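Local coordinates for hypothetical membrane protein (Corynebacterium glutamicum, PDB 6JS9), which binds heme through the N-terminal domain described here and probably passes it along the heme-uptake machinery of the corynebacterial cell envelope, at residues A[5-16]-A[45-56]; A[129-137]-A[148-159]. One frame throughout, in Å; residues are numbered along the deposited sequence.

Interaction 1. Residues A[5-16]-A[45-56]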
loop_
_atom_site.group_PDB
_atom_site.type_symbol
_atom_site.label_atom_id
_atom_site.label_comp_id
_atom_site.label_asym_id
_atom_site.label_seq_id
_atom_site.Cartn_x
_atom_site.Cartn_y
_atom_site.Cartn_z
ATOM N N TYR A 5 -14.589 -21.333 -10.266
ATOM C CA TYR A 5 -13.530 -20.331 -10.423
ATOM C C TYR A 5 -14.101 -18.912 -10.341
ATOM O O TYR A 5 -14.991 -18.543 -11.109
ATOM C CB TYR A 5 -12.791 -20.535 -11.759
ATOM C CG TYR A 5 -11.638 -19.567 -12.017
ATOM C CD1 TYR A 5 -10.498 -19.585 -11.213
ATOM C CD2 TYR A 5 -11.679 -18.657 -13.076
ATOM C CE1 TYR A 5 -9.439 -18.712 -11.437
ATOM C CE2 TYR A 5 -10.618 -17.775 -13.309
ATOM C CZ TYR A 5 -9.499 -17.814 -12.484
ATOM O OH TYR A 5 -8.435 -16.958 -12.689
ATOM N N ARG A 6 -13.583 -18.112 -9.408
ATOM C CA ARG A 6 -14.018 -16.731 -9.240
ATOM C C ARG A 6 -12.809 -15.803 -9.255
ATOM O O ARG A 6 -11.751 -16.138 -8.708
ATOM C CB ARG A 6 -14.806 -16.552 -7.939
ATOM C CG ARG A 6 -16.037 -17.434 -7.816
ATOM C CD ARG A 6 -17.261 -16.607 -7.448
ATOM N NE ARG A 6 -17.955 -16.128 -8.631
ATOM C CZ ARG A 6 -18.774 -15.085 -8.654
ATOM N NH1 ARG A 6 -18.996 -14.381 -7.551
ATOM N NH2 ARG A 6 -19.364 -14.743 -9.791
ATOM N N THR A 7 -12.963 -14.636 -9.882
ATOM C CA THR A 7 -11.826 -13.737 -10.036
ATOM C C THR A 7 -12.301 -12.290 -9.991
ATOM O O THR A 7 -13.421 -11.976 -10.408
ATOM C CB THR A 7 -11.063 -14.033 -11.341
ATOM O OG1 THR A 7 -9.802 -13.349 -11.346
ATOM C CG2 THR A 7 -11.879 -13.620 -12.561
ATOM N N ALA A 8 -11.438 -11.413 -9.455
ATOM C CA ALA A 8 -11.676 -9.968 -9.407
ATOM C C ALA A 8 -11.403 -9.391 -10.788
ATOM O O ALA A 8 -10.248 -9.208 -11.180
ATOM C CB ALA A 8 -10.786 -9.302 -8.357
ATOM N N SER A 9 -12.463 -9.059 -11.523
ATOM C CA SER A 9 -12.321 -8.657 -12.916
ATOM C C SER A 9 -12.437 -7.154 -13.144
ATOM O O SER A 9 -12.231 -6.709 -14.278
ATOM C CB SER A 9 -13.367 -9.372 -13.776
ATOM O OG SER A 9 -14.665 -9.063 -13.317
ATOM N N ASP A 10 -12.758 -6.367 -12.117
ATOM C CA ASP A 10 -12.895 -4.922 -12.279
ATOM C C ASP A 10 -12.964 -4.259 -10.907
ATOM O O ASP A 10 -13.114 -4.922 -9.877
ATOM C CB ASP A 10 -14.133 -4.562 -13.105
ATOM C CG ASP A 10 -13.864 -3.459 -14.100
ATOM O OD1 ASP A 10 -12.852 -2.739 -13.944
ATOM O OD2 ASP A 10 -14.666 -3.310 -15.038
ATOM N N GLY A 11 -12.885 -2.932 -10.914
ATOM C CA GLY A 11 -12.884 -2.150 -9.697
ATOM C C GLY A 11 -11.485 -1.684 -9.367
ATOM O O GLY A 11 -10.567 -1.763 -10.188
ATOM N N SER A 12 -11.319 -1.198 -8.136
ATOM C CA SER A 12 -10.007 -0.716 -7.720
ATOM C C SER A 12 -9.923 -0.637 -6.205
ATOM O O SER A 12 -10.911 -0.356 -5.522
ATOM C CB SER A 12 -9.700 0.660 -8.321
ATOM O OG SER A 12 -10.539 1.647 -7.740
ATOM N N LEU A 13 -8.723 -0.874 -5.692
ATOM C CA LEU A 13 -8.373 -0.478 -4.341
ATOM C C LEU A 13 -7.889 0.965 -4.378
ATOM O O LEU A 13 -6.980 1.298 -5.144
ATOM C CB LEU A 13 -7.293 -1.395 -3.766
ATOM C CG LEU A 13 -6.543 -0.914 -2.520
ATOM C CD1 LEU A 13 -7.493 -0.801 -1.328
ATOM C CD2 LEU A 13 -5.407 -1.871 -2.200
ATOM N N ASN A 14 -8.516 1.817 -3.569
ATOM C CA ASN A 14 -8.190 3.231 -3.484
ATOM C C ASN A 14 -7.528 3.469 -2.131
ATOM O O ASN A 14 -8.183 3.344 -1.091
ATOM C CB ASN A 14 -9.439 4.099 -3.643
ATOM C CG ASN A 14 -10.139 3.894 -4.965
ATOM O OD1 ASN A 14 -9.533 3.490 -5.958
ATOM N ND2 ASN A 14 -11.434 4.185 -4.986
ATOM N N TRP A 15 -6.236 3.806 -2.139
ATOM C CA TRP A 15 -5.484 3.948 -0.887
ATOM C C TRP A 15 -4.184 4.683 -1.153
ATOM O O TRP A 15 -3.345 4.180 -1.904
ATOM C CB TRP A 15 -5.188 2.580 -0.279
ATOM C CG TRP A 15 -4.625 2.600 1.116
ATOM C CD1 TRP A 15 -5.215 3.122 2.229
ATOM C CD2 TRP A 15 -3.387 2.015 1.559
ATOM N NE1 TRP A 15 -4.409 2.925 3.332
ATOM C CE2 TRP A 15 -3.293 2.231 2.947
ATOM C CE3 TRP A 15 -2.355 1.325 0.914
ATOM C CZ2 TRP A 15 -2.195 1.802 3.700
ATOM C CZ3 TRP A 15 -1.271 0.883 1.664
ATOM C CH2 TRP A 15 -1.198 1.134 3.041
ATOM N N GLY A 16 -3.993 5.836 -0.507
ATOM C CA GLY A 16 -2.772 6.602 -0.684
ATOM C C GLY A 16 -1.824 6.483 0.495
ATOM O O GLY A 16 -1.116 7.439 0.818
ATOM N N GLY A 45 -5.153 11.516 -4.688
ATOM C CA GLY A 45 -4.297 11.147 -3.575
ATOM C C GLY A 45 -4.674 9.826 -2.941
ATOM O O GLY A 45 -3.883 9.268 -2.166
ATOM N N ASN A 46 -5.859 9.316 -3.255
ATOM C CA ASN A 46 -6.286 7.993 -2.832
ATOM C C ASN A 46 -6.000 7.009 -3.966
ATOM O O ASN A 46 -6.892 6.544 -4.693
ATOM C CB ASN A 46 -7.758 8.030 -2.448
ATOM C CG ASN A 46 -8.063 9.148 -1.470
ATOM O OD1 ASN A 46 -7.455 9.240 -0.401
ATOM N ND2 ASN A 46 -8.980 10.032 -1.851
ATOM N N PHE A 47 -4.707 6.717 -4.097
ATOM C CA PHE A 47 -4.165 5.978 -5.233
ATOM C C PHE A 47 -4.997 4.748 -5.576
ATOM O O PHE A 47 -5.312 3.932 -4.706
ATOM C CB PHE A 47 -2.730 5.569 -4.924
ATOM C CG PHE A 47 -1.838 6.731 -4.578
ATOM C CD1 PHE A 47 -2.130 8.009 -5.044
ATOM C CD2 PHE A 47 -0.710 6.544 -3.809
ATOM C CE1 PHE A 47 -1.318 9.087 -4.733
ATOM C CE2 PHE A 47 0.113 7.622 -3.497
ATOM C CZ PHE A 47 -0.197 8.891 -3.968
ATOM N N ALA A 48 -5.339 4.621 -6.857
ATOM C CA ALA A 48 -6.236 3.580 -7.353
ATOM C C ALA A 48 -5.433 2.475 -8.039
ATOM O O ALA A 48 -4.717 2.735 -9.014
ATOM C CB ALA A 48 -7.258 4.175 -8.318
ATOM N N PHE A 49 -5.562 1.249 -7.534
ATOM C CA PHE A 49 -4.897 0.069 -8.079
ATOM C C PHE A 49 -5.939 -0.913 -8.616
ATOM O O PHE A 49 -6.867 -1.294 -7.893
ATOM C CB PHE A 49 -4.045 -0.614 -7.006
ATOM C CG PHE A 49 -3.089 0.329 -6.298
ATOM C CD1 PHE A 49 -1.814 0.575 -6.814
ATOM C CD2 PHE A 49 -3.467 0.969 -5.131
ATOM C CE1 PHE A 49 -0.924 1.446 -6.165
ATOM C CE2 PHE A 49 -2.572 1.848 -4.473
ATOM C CZ PHE A 49 -1.305 2.080 -4.999
ATOM N N THR A 50 -5.769 -1.347 -9.909
ATOM C CA THR A 50 -6.715 -2.267 -10.530
ATOM C C THR A 50 -6.320 -3.721 -10.263
ATOM O O THR A 50 -5.132 -4.029 -10.146
ATOM C CB THR A 50 -6.775 -2.028 -12.037
ATOM O OG1 THR A 50 -5.497 -2.316 -12.615
ATOM C CG2 THR A 50 -7.152 -0.591 -12.326
ATOM N N PRO A 51 -7.297 -4.636 -10.170
ATOM C CA PRO A 51 -6.965 -6.055 -9.951
ATOM C C PRO A 51 -6.252 -6.655 -11.156
ATOM O O PRO A 51 -6.605 -6.391 -12.308
ATOM C CB PRO A 51 -8.331 -6.727 -9.737
ATOM C CG PRO A 51 -9.344 -5.615 -9.691
ATOM C CD PRO A 51 -8.745 -4.422 -10.351
ATOM N N ARG A 52 -5.255 -7.488 -10.885
ATOM C CA ARG A 52 -4.474 -8.101 -11.955
ATOM C C ARG A 52 -5.186 -9.325 -12.532
ATOM O O ARG A 52 -5.716 -10.155 -11.791
ATOM C CB ARG A 52 -3.101 -8.498 -11.417
ATOM C CG ARG A 52 -1.975 -8.317 -12.392
ATOM C CD ARG A 52 -0.672 -8.691 -11.738
ATOM N NE ARG A 52 0.117 -7.528 -11.347
ATOM C CZ ARG A 52 1.107 -7.588 -10.462
ATOM N NH1 ARG A 52 1.390 -8.747 -9.884
ATOM N NH2 ARG A 52 1.806 -6.501 -10.147
ATOM N N THR A 53 -5.190 -9.441 -13.862
ATOM C CA THR A 53 -5.703 -10.660 -14.480
ATOM C C THR A 53 -4.954 -11.856 -13.915
ATOM O O THR A 53 -3.744 -11.785 -13.675
ATOM C CB THR A 53 -5.540 -10.629 -15.995
ATOM O OG1 THR A 53 -6.206 -9.485 -16.529
ATOM C CG2 THR A 53 -6.131 -11.895 -16.624
ATOM N N ASN A 54 -5.688 -12.948 -13.695
ATOM C CA ASN A 54 -5.269 -14.126 -12.937
ATOM C C ASN A 54 -4.819 -13.795 -11.523
ATOM O O ASN A 54 -4.222 -14.645 -10.865
ATOM C CB ASN A 54 -4.144 -14.904 -13.629
ATOM C CG ASN A 54 -4.595 -15.608 -14.877
ATOM O OD1 ASN A 54 -5.792 -15.843 -15.084
ATOM N ND2 ASN A 54 -3.630 -15.968 -15.724
ATOM N N GLY A 55 -5.061 -12.582 -11.040
ATOM C CA GLY A 55 -4.528 -12.199 -9.749
ATOM C C GLY A 55 -5.361 -12.601 -8.550
ATOM O O GLY A 55 -5.039 -12.190 -7.432
ATOM N N THR A 56 -6.426 -13.379 -8.725
ATOM C CA THR A 56 -7.326 -13.695 -7.621
ATOM C C THR A 56 -7.225 -15.171 -7.257
ATOM O O THR A 56 -7.334 -16.043 -8.125
ATOM C CB THR A 56 -8.773 -13.329 -7.961
ATOM O OG1 THR A 56 -8.849 -11.926 -8.270
ATOM C CG2 THR A 56 -9.671 -13.626 -6.776
HETATM O O HOH W 1 -5.912 7.337 0.781
#
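The ring of Phe47 carries the CA of Gly16 over one face, a CH-pi contact with CA 4.2 Å from the ring centroid and 28° off the normal; the carbonyl O of Gly45 lies over the same face, displaced toward the rim. Glycine suits position 16, since a beta carbon there would run into Gly45 O. The Phe49 ring is met at its edge instead: Trp15 O lies in its plane, 3.6 Å from CE2. With CG anti to its carbonyl carbon (chi1 -52°), Phe49 packs on the same face of the sheet as Leu13, where Phe68 and Ile92 join them in the core. The side chain of Trp15 leaves its backbone pointing away from segment 45-56, and its NE1 donates to Asp174 O.

These residues lie at and just past the end of the antiparallel pairing between strands 11-14 and 48-58, within the large curled sheet of this HtaA domain. Leu13 and Phe49 form a hydrogen-bonded pair, Phe49 N reaching Leu13 O at 2.8 Å, and Trp15 N continues the ladder to Phe47 O. On the other face Asn14 OD1 meets the Ala48 CB methyl end on at 3.3 Å, the small alanine fitting beside the carbonyl oxygen, while Ser12 OG donates to that same oxygen. The Pro51 ring spans the corner at Asp10, with CD on Gly11 O (3.2 Å) on one side and CB on Ala8 CB on the other. Beyond the corner Thr56 OG1 takes the N-H of Ala8 at 2.9 Å, nearly straight at 164°.

Interaction 2. Residues A[129-137]-A[148-159]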
loop_
_atom_site.group_PDB
_atom_site.type_symbol
_atom_site.label_atom_id
_atom_site.label_comp_id
_atom_site.label_asym_id
_atom_site.label_seq_id
_atom_site.Cartn_x
_atom_site.Cartn_y
_atom_site.Cartn_z
ATOM N N ILE A 129 5.861 -7.884 2.645
ATOM C CA ILE A 129 5.737 -7.258 3.954
ATOM C C ILE A 129 4.271 -6.959 4.191
ATOM O O ILE A 129 3.620 -6.325 3.351
ATOM C CB ILE A 129 6.574 -5.965 4.032
ATOM C CG1 ILE A 129 8.047 -6.267 3.768
ATOM C CG2 ILE A 129 6.415 -5.288 5.390
ATOM C CD1 ILE A 129 8.698 -7.216 4.773
ATOM N N VAL A 130 3.740 -7.394 5.330
ATOM C CA VAL A 130 2.398 -6.956 5.708
ATOM C C VAL A 130 2.512 -5.522 6.218
ATOM O O VAL A 130 2.997 -5.274 7.325
ATOM C CB VAL A 130 1.744 -7.869 6.752
ATOM C CG1 VAL A 130 0.381 -7.320 7.112
ATOM C CG2 VAL A 130 1.595 -9.295 6.214
ATOM N N LEU A 131 2.049 -4.573 5.412
ATOM C CA LEU A 131 2.200 -3.163 5.736
ATOM C C LEU A 131 1.107 -2.657 6.674
ATOM O O LEU A 131 1.362 -1.782 7.507
ATOM C CB LEU A 131 2.192 -2.350 4.438
ATOM C CG LEU A 131 2.400 -0.843 4.547
ATOM C CD1 LEU A 131 3.671 -0.522 5.318
ATOM C CD2 LEU A 131 2.418 -0.211 3.148
ATOM N N ALA A 132 -0.115 -3.168 6.540
ATOM C CA ALA A 132 -1.247 -2.661 7.305
ATOM C C ALA A 132 -2.280 -3.761 7.498
ATOM O O ALA A 132 -2.468 -4.617 6.628
ATOM C CB ALA A 132 -1.914 -1.457 6.618
ATOM N N ASP A 133 -2.939 -3.719 8.656
ATOM C CA ASP A 133 -4.144 -4.492 8.929
ATOM C C ASP A 133 -5.362 -3.628 8.632
ATOM O O ASP A 133 -5.381 -2.433 8.949
ATOM C CB ASP A 133 -4.183 -4.943 10.391
ATOM C CG ASP A 133 -3.204 -6.070 10.698
ATOM O OD1 ASP A 133 -3.226 -7.100 9.986
ATOM O OD2 ASP A 133 -2.429 -5.929 11.671
ATOM N N VAL A 134 -6.381 -4.232 8.022
ATOM C CA VAL A 134 -7.575 -3.513 7.589
ATOM C C VAL A 134 -8.783 -4.062 8.334
ATOM O O VAL A 134 -8.964 -5.283 8.420
ATOM C CB VAL A 134 -7.802 -3.634 6.071
ATOM C CG1 VAL A 134 -8.913 -2.675 5.625
ATOM C CG2 VAL A 134 -6.511 -3.403 5.311
ATOM N N SER A 135 -9.618 -3.165 8.843
ATOM C CA SER A 135 -10.902 -3.526 9.427
ATOM C C SER A 135 -11.969 -3.087 8.432
ATOM O O SER A 135 -12.283 -1.898 8.323
ATOM C CB SER A 135 -11.086 -2.880 10.795
ATOM O OG SER A 135 -9.984 -3.186 11.635
ATOM N N LEU A 136 -12.504 -4.052 7.693
ATOM C CA LEU A 136 -13.438 -3.762 6.613
ATOM C C LEU A 136 -14.814 -3.403 7.156
ATOM O O LEU A 136 -15.274 -3.985 8.140
ATOM C CB LEU A 136 -13.552 -4.969 5.683
ATOM C CG LEU A 136 -12.275 -5.309 4.917
ATOM C CD1 LEU A 136 -12.395 -6.691 4.307
ATOM C CD2 LEU A 136 -12.008 -4.274 3.845
ATOM N N ASN A 137 -15.476 -2.446 6.487
ATOM C CA ASN A 137 -16.852 -2.082 6.837
ATOM C C ASN A 137 -17.818 -3.259 6.680
ATOM O O ASN A 137 -18.755 -3.408 7.474
ATOM C CB ASN A 137 -17.330 -0.907 5.974
ATOM C CG ASN A 137 -16.540 0.372 6.214
ATOM O OD1 ASN A 137 -15.869 0.523 7.240
ATOM N ND2 ASN A 137 -16.631 1.312 5.268
ATOM N N ASP A 148 -16.745 -4.808 -1.086
ATOM C CA ASP A 148 -16.490 -3.433 -0.685
ATOM C C ASP A 148 -15.159 -3.379 0.063
ATOM O O ASP A 148 -14.990 -4.052 1.087
ATOM C CB ASP A 148 -17.647 -2.930 0.176
ATOM C CG ASP A 148 -17.545 -1.449 0.500
ATOM O OD1 ASP A 148 -16.514 -0.826 0.177
ATOM O OD2 ASP A 148 -18.509 -0.911 1.085
ATOM N N LEU A 149 -14.214 -2.600 -0.458
ATOM C CA LEU A 149 -12.878 -2.474 0.123
ATOM C C LEU A 149 -12.788 -1.395 1.194
ATOM O O LEU A 149 -11.693 -1.161 1.727
ATOM C CB LEU A 149 -11.850 -2.195 -0.982
ATOM C CG LEU A 149 -11.732 -3.264 -2.079
ATOM C CD1 LEU A 149 -10.743 -2.863 -3.155
ATOM C CD2 LEU A 149 -11.357 -4.627 -1.509
ATOM N N SER A 150 -13.903 -0.747 1.532
ATOM C CA SER A 150 -13.886 0.351 2.494
ATOM C C SER A 150 -13.639 -0.153 3.914
ATOM O O SER A 150 -14.296 -1.098 4.375
ATOM C CB SER A 150 -15.203 1.117 2.432
ATOM O OG SER A 150 -15.433 1.607 1.123
ATOM N N GLY A 151 -12.698 0.487 4.606
ATOM C CA GLY A 151 -12.387 0.132 5.980
ATOM C C GLY A 151 -11.269 1.006 6.523
ATOM O O GLY A 151 -10.719 1.863 5.823
ATOM N N THR A 152 -10.949 0.786 7.797
ATOM C CA THR A 152 -9.887 1.506 8.485
ATOM C C THR A 152 -8.639 0.632 8.560
ATOM O O THR A 152 -8.719 -0.600 8.495
ATOM C CB THR A 152 -10.324 1.913 9.893
ATOM O OG1 THR A 152 -10.734 0.747 10.618
ATOM C CG2 THR A 152 -11.475 2.901 9.831
ATOM N N THR A 153 -7.477 1.285 8.700
ATOM C CA THR A 153 -6.187 0.620 8.570
ATOM C C THR A 153 -5.267 0.981 9.725
ATOM O O THR A 153 -5.234 2.134 10.164
ATOM C CB THR A 153 -5.482 0.999 7.268
ATOM O OG1 THR A 153 -5.109 2.382 7.324
ATOM C CG2 THR A 153 -6.392 0.777 6.074
ATOM N N ASP A 154 -4.506 -0.020 10.180
ATOM C CA ASP A 154 -3.482 0.101 11.212
ATOM C C ASP A 154 -2.140 -0.336 10.646
ATOM O O ASP A 154 -2.039 -1.407 10.036
ATOM C CB ASP A 154 -3.791 -0.775 12.433
ATOM C CG ASP A 154 -4.949 -0.258 13.244
ATOM O OD1 ASP A 154 -5.342 0.913 13.044
ATOM O OD2 ASP A 154 -5.467 -1.030 14.083
ATOM N N LEU A 155 -1.110 0.466 10.903
ATOM C CA LEU A 155 0.254 0.142 10.499
ATOM C C LEU A 155 0.846 -0.965 11.368
ATOM O O LEU A 155 0.675 -0.984 12.591
ATOM C CB LEU A 155 1.125 1.404 10.596
ATOM C CG LEU A 155 2.607 1.301 10.255
ATOM C CD1 LEU A 155 2.774 1.059 8.764
ATOM C CD2 LEU A 155 3.329 2.543 10.689
ATOM N N THR A 156 1.566 -1.886 10.733
ATOM C CA THR A 156 2.196 -2.981 11.454
ATOM C C THR A 156 3.550 -2.559 12.005
ATOM O O THR A 156 4.122 -1.533 11.622
ATOM C CB THR A 156 2.401 -4.198 10.560
ATOM O OG1 THR A 156 3.400 -3.879 9.582
ATOM C CG2 THR A 156 1.075 -4.616 9.872
ATOM N N ALA A 157 4.075 -3.394 12.902
ATOM C CA ALA A 157 5.411 -3.165 13.440
ATOM C C ALA A 157 6.440 -3.078 12.319
ATOM O O ALA A 157 7.281 -2.170 12.296
ATOM C CB ALA A 157 5.770 -4.280 14.428
ATOM N N ALA A 158 6.370 -4.007 11.362
ATOM C CA ALA A 158 7.348 -4.023 10.279
ATOM C C ALA A 158 7.175 -2.820 9.357
ATOM O O ALA A 158 8.163 -2.283 8.840
ATOM C CB ALA A 158 7.244 -5.338 9.498
ATOM N N GLY A 159 5.929 -2.392 9.127
ATOM C CA GLY A 159 5.701 -1.200 8.319
ATOM C C GLY A 159 6.267 0.048 8.970
ATOM O O GLY A 159 6.860 0.900 8.302
#
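Thr156 lies against the backbone of Val130 and Leu131 at one end of an antiparallel beta hairpin, strands 129-136 and 146-155, and buries more surface here than any other residue. Its OG1 sits between its own backbone N and carbonyl carbon (chi1 69°), a position from which it can serve two partners: it donates to Val130 O at 2.7 Å, in the carbonyl plane, and accepts from Gly159 N at 3.0 Å. Thr156 is thus the N-cap of helix 157-162 as well as the tie between that helix and the neighbouring strand. Threonine suits both tasks, because a hydroxyl can donate and accept at once, while the methyl CG2 adds apolar packing on Val130 CG1. The Thr156 N-H is spent on Leu131 O, which it approaches from 45° above the carbonyl plane.

Leu131 comes next in importance at this end. Leu131 and Ala132 together face Leu103 in a classic beta bulge. Although the Leu131 side chain starts away from segment 148-159, its CD1 bends back to Leu155 CD1 (3.9 Å) and Gly159 CA. A beta carbon on Gly159 would clash with that methyl. Leu155 in turn touches Tyr167, a heme-binding residue, which places this cluster next to the heme-binding site.

Between the ends, Asp133 with Asp154 and Ser135 with Thr152 are hydrogen-bonded pairs on the polar face, while Ala132, Val134 and Thr153 line the other.

At the far end Asn137 completes the grip. Its backbone N donates to Ser150 O at 2.8 Å and 177°, while ND2 lies 3.2 Å from Ser150 CB. An Asx turn shapes this segment: Asp148 OD1 accepts from both Ser150 N and Ser150 OG, the hydroxyl arriving on its syn side.

Interactions 1 and 2 follow one another along the chain, the first closing before the second opens, and their centres lie 16 Å apart. Both belong to the same curled antiparallel sheet, where strand 177-183 bridges them by pairing with strands 7-9 and 11-14 as well as 146-155. They also touch directly: Leu149 CD1 packs on Ser12 and Leu13, and the Trp15 indole reaches Leu131 CD2 and Thr153 CG2. Thr153 OG1 shares the Asp174 O acceptor with that indole. Segment 148-159 reaches the neighbourhood of the heme through Leu155, whose side chain is about 8 Å from it, while interaction 1 joins strands farther along the same sheet.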